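Local coordinates for protein denovo NTF2 (Synthetic construct, PDB 6W40) that is a de novo designed protein of the NTF2 fold, probably made as a scaffold whose pocket can be shaped for ligand binding, at residues H97-V105 against I112-R120. Residues are numbered along the deposited sequence; the frame is centred on the assembly and turned at random.
Sequences HDEDVELIV and IKKVRIIIR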
loop_
_atom_site.group_PDB
_atom_site.type_symbol
_atom_site.label_atom_id
_atom_site.label_comp_id
_atom_site.label_asym_id
_atom_site.label_seq_id
_atom_site.Cartn_x
_atom_site.Cartn_y
_atom_site.Cartn_z
ATOM N N HIS A 97 -4.815 -5.281 -21.788
ATOM C CA HIS A 97 -5.931 -5.087 -20.870
ATOM C C HIS A 97 -5.516 -4.298 -19.635
ATOM O O HIS A 97 -6.095 -4.466 -18.560
ATOM C CB HIS A 97 -6.541 -6.428 -20.463
ATOM C CG HIS A 97 -7.099 -7.210 -21.611
ATOM N ND1 HIS A 97 -6.299 -7.877 -22.513
ATOM C CD2 HIS A 97 -8.375 -7.424 -22.007
ATOM C CE1 HIS A 97 -7.061 -8.472 -23.414
ATOM N NE2 HIS A 97 -8.324 -8.212 -23.130
ATOM N N ASP A 98 -4.515 -3.430 -19.772
ATOM C CA ASP A 98 -4.079 -2.575 -18.668
ATOM C C ASP A 98 -4.794 -1.227 -18.760
ATOM O O ASP A 98 -4.204 -0.183 -19.031
ATOM C CB ASP A 98 -2.564 -2.404 -18.691
ATOM C CG ASP A 98 -1.822 -3.718 -18.553
ATOM O OD1 ASP A 98 -2.388 -4.669 -17.981
ATOM O OD2 ASP A 98 -0.664 -3.795 -19.014
ATOM N N GLU A 99 -6.102 -1.264 -18.531
ATOM C CA GLU A 99 -6.899 -0.050 -18.622
ATOM C C GLU A 99 -6.719 0.809 -17.376
ATOM O O GLU A 99 -6.443 0.309 -16.281
ATOM C CB GLU A 99 -8.376 -0.389 -18.823
ATOM C CG GLU A 99 -8.677 -1.020 -20.175
ATOM C CD GLU A 99 -10.068 -1.615 -20.242
ATOM O OE1 GLU A 99 -10.727 -1.695 -19.186
ATOM O OE2 GLU A 99 -10.500 -2.002 -21.349
ATOM N N ASP A 100 -6.863 2.120 -17.558
ATOM C CA ASP A 100 -6.763 3.050 -16.443
ATOM C C ASP A 100 -7.950 2.876 -15.504
ATOM O O ASP A 100 -9.084 2.662 -15.942
ATOM C CB ASP A 100 -6.701 4.490 -16.950
ATOM C CG ASP A 100 -5.448 4.772 -17.756
ATOM O OD1 ASP A 100 -4.703 3.818 -18.064
ATOM O OD2 ASP A 100 -5.203 5.955 -18.077
ATOM N N VAL A 101 -7.684 2.974 -14.204
ATOM C CA VAL A 101 -8.688 2.710 -13.181
ATOM C C VAL A 101 -8.504 3.698 -12.038
ATOM O O VAL A 101 -7.376 4.042 -11.669
ATOM C CB VAL A 101 -8.605 1.251 -12.676
ATOM C CG1 VAL A 101 -7.227 0.955 -12.098
ATOM C CG2 VAL A 101 -9.699 0.964 -11.656
ATOM N N GLU A 102 -9.621 4.176 -11.497
ATOM C CA GLU A 102 -9.638 4.974 -10.281
ATOM C C GLU A 102 -10.410 4.206 -9.220
ATOM O O GLU A 102 -11.498 3.690 -9.495
ATOM C CB GLU A 102 -10.273 6.347 -10.516
ATOM C CG GLU A 102 -10.343 7.212 -9.267
ATOM C CD GLU A 102 -10.974 8.567 -9.523
ATOM O OE1 GLU A 102 -11.160 8.926 -10.704
ATOM O OE2 GLU A 102 -11.285 9.272 -8.541
ATOM N N LEU A 103 -9.848 4.119 -8.017
ATOM C CA LEU A 103 -10.468 3.372 -6.933
ATOM C C LEU A 103 -10.629 4.272 -5.720
ATOM O O LEU A 103 -9.696 4.987 -5.343
ATOM C CB LEU A 103 -9.648 2.131 -6.569
ATOM C CG LEU A 103 -9.414 1.147 -7.715
ATOM C CD1 LEU A 103 -8.061 1.393 -8.368
ATOM C CD2 LEU A 103 -9.543 -0.287 -7.231
ATOM N N ILE A 104 -11.812 4.231 -5.115
ATOM C CA ILE A 104 -12.119 4.999 -3.915
ATOM C C ILE A 104 -12.584 4.024 -2.845
ATOM O O ILE A 104 -13.585 3.320 -3.030
ATOM C CB ILE A 104 -13.179 6.077 -4.184
ATOM C CG1 ILE A 104 -12.643 7.087 -5.198
ATOM C CG2 ILE A 104 -13.576 6.769 -2.886
ATOM C CD1 ILE A 104 -13.705 7.965 -5.797
ATOM N N VAL A 105 -11.855 3.977 -1.733
ATOM C CA VAL A 105 -12.124 3.047 -0.644
ATOM C C VAL A 105 -12.410 3.856 0.611
ATOM O O VAL A 105 -11.581 4.674 1.030
ATOM C CB VAL A 105 -10.952 2.082 -0.414
ATOM C CG1 VAL A 105 -11.228 1.189 0.788
ATOM C CG2 VAL A 105 -10.701 1.252 -1.663
ATOM N N ILE A 112 -13.830 -1.990 5.474
ATOM C CA ILE A 112 -14.116 -1.301 4.219
ATOM C C ILE A 112 -15.631 -1.179 4.086
ATOM O O ILE A 112 -16.334 -2.181 3.934
ATOM C CB ILE A 112 -13.508 -2.034 3.020
ATOM C CG1 ILE A 112 -11.991 -2.162 3.180
ATOM C CG2 ILE A 112 -13.843 -1.303 1.734
ATOM C CD1 ILE A 112 -11.320 -2.912 2.049
ATOM N N LYS A 113 -16.136 0.054 4.150
ATOM C CA LYS A 113 -17.569 0.310 4.080
ATOM C C LYS A 113 -18.047 0.607 2.666
ATOM O O LYS A 113 -19.207 0.325 2.342
ATOM C CB LYS A 113 -17.942 1.474 5.006
ATOM C CG LYS A 113 -19.427 1.825 5.020
ATOM C CD LYS A 113 -20.284 0.632 5.427
ATOM C CE LYS A 113 -21.767 0.929 5.245
ATOM N NZ LYS A 113 -22.122 1.154 3.816
ATOM N N LYS A 114 -17.190 1.162 1.811
ATOM C CA LYS A 114 -17.598 1.490 0.452
ATOM C C LYS A 114 -16.403 1.400 -0.486
ATOM O O LYS A 114 -15.303 1.846 -0.149
ATOM C CB LYS A 114 -18.220 2.889 0.384
ATOM C CG LYS A 114 -18.801 3.244 -0.972
ATOM C CD LYS A 114 -19.446 4.617 -0.945
ATOM C CE LYS A 114 -20.101 4.936 -2.274
ATOM N NZ LYS A 114 -20.741 6.279 -2.268
ATOM N N VAL A 115 -16.632 0.816 -1.661
ATOM C CA VAL A 115 -15.641 0.750 -2.729
ATOM C C VAL A 115 -16.275 1.303 -3.995
ATOM O O VAL A 115 -17.397 0.924 -4.348
ATOM C CB VAL A 115 -15.140 -0.687 -2.972
ATOM C CG1 VAL A 115 -14.139 -0.712 -4.121
ATOM C CG2 VAL A 115 -14.521 -1.259 -1.714
ATOM N N ARG A 116 -15.565 2.200 -4.673
ATOM C CA ARG A 116 -15.974 2.692 -5.981
ATOM C C ARG A 116 -14.850 2.434 -6.971
ATOM O O ARG A 116 -13.682 2.704 -6.672
ATOM C CB ARG A 116 -16.321 4.183 -5.949
ATOM C CG ARG A 116 -16.801 4.701 -7.297
ATOM C CD ARG A 116 -17.291 6.137 -7.234
ATOM N NE ARG A 116 -17.910 6.535 -8.495
ATOM C CZ ARG A 116 -18.395 7.747 -8.745
ATOM N NH1 ARG A 116 -18.335 8.693 -7.818
ATOM N NH2 ARG A 116 -18.939 8.013 -9.924
ATOM N N ILE A 117 -15.202 1.909 -8.140
ATOM C CA ILE A 117 -14.237 1.583 -9.179
ATOM C C ILE A 117 -14.736 2.173 -10.489
ATOM O O ILE A 117 -15.866 1.897 -10.910
ATOM C CB ILE A 117 -14.019 0.066 -9.306
ATOM C CG1 ILE A 117 -13.333 -0.465 -8.042
ATOM C CG2 ILE A 117 -13.201 -0.255 -10.547
ATOM C CD1 ILE A 117 -13.070 -1.949 -8.052
ATOM N N ILE A 118 -13.899 2.987 -11.128
ATOM C CA ILE A 118 -14.234 3.661 -12.376
ATOM C C ILE A 118 -13.194 3.263 -13.413
ATOM O O ILE A 118 -11.993 3.478 -13.209
ATOM C CB ILE A 118 -14.285 5.187 -12.205
ATOM C CG1 ILE A 118 -15.291 5.560 -11.115
ATOM C CG2 ILE A 118 -14.642 5.859 -13.523
ATOM C CD1 ILE A 118 -15.235 7.010 -10.704
ATOM N N ILE A 119 -13.653 2.682 -14.517
ATOM C CA ILE A 119 -12.782 2.220 -15.590
ATOM C C ILE A 119 -13.188 2.926 -16.873
ATOM O O ILE A 119 -14.361 2.885 -17.266
ATOM C CB ILE A 119 -12.858 0.693 -15.765
ATOM C CG1 ILE A 119 -12.564 -0.013 -14.440
ATOM C CG2 ILE A 119 -11.884 0.234 -16.837
ATOM C CD1 ILE A 119 -12.689 -1.518 -14.517
ATOM N N ARG A 120 -12.225 3.573 -17.520
ATOM C CA ARG A 120 -12.462 4.197 -18.817
ATOM C C ARG A 120 -11.647 3.499 -19.899
ATOM O O ARG A 120 -10.594 2.922 -19.622
ATOM C CB ARG A 120 -12.117 5.687 -18.782
ATOM C CG ARG A 120 -12.933 6.507 -17.796
ATOM C CD ARG A 120 -12.989 7.964 -18.231
ATOM N NE ARG A 120 -11.683 8.455 -18.663
ATOM C CZ ARG A 120 -11.493 9.596 -19.317
ATOM N NH1 ARG A 120 -12.528 10.367 -19.619
ATOM N NH2 ARG A 120 -10.269 9.965 -19.671
ATOM O OXT ARG A 120 -12.019 3.494 -21.072
#
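E102 and I118, and likewise I104 and R116, form hydrogen-bonded pairs between antiparallel strands 100-105 and 112-119, whose axes approach to 4.7 Å at 172°. Each pair exchanges two N-H···O=C bonds, the shortest 2.8 Å from R116 N to I104 O. V101, L103 and V105 pair with I119, I117 and V115 without such bonds, and CA-H···O contacts fill in between.

These beta-branched residues and leucine form one buried face, where they suit both an extended backbone and a dry interior. With chi1 at -67°, I117 splits its branches, CG1 alongside L103 CD2 (3.9 Å) and CG2 against V101 CG2. Helix 51-65 covers I117 and I119 with L58, L61 and W65. At one end V105 CG1 packs on I112 CG2 at 3.7 Å; at the other, E99 crosses I119 at about a right angle, its OE1 3.3 Å from I119 CG2 and hydrogen-bonded to W65.

On the other face E102 and R116 suit partial exposure, while beta-branched I104 and I118 favour the extended backbone. R116 touches I104 with its CB, then runs away to a salt bridge with D40 on neighbouring strand 35-41. A classic beta bulge at K113 and K114 interrupts regular pairing near the turn of this C-terminal hairpin, part of the curved NTF2-like sheet.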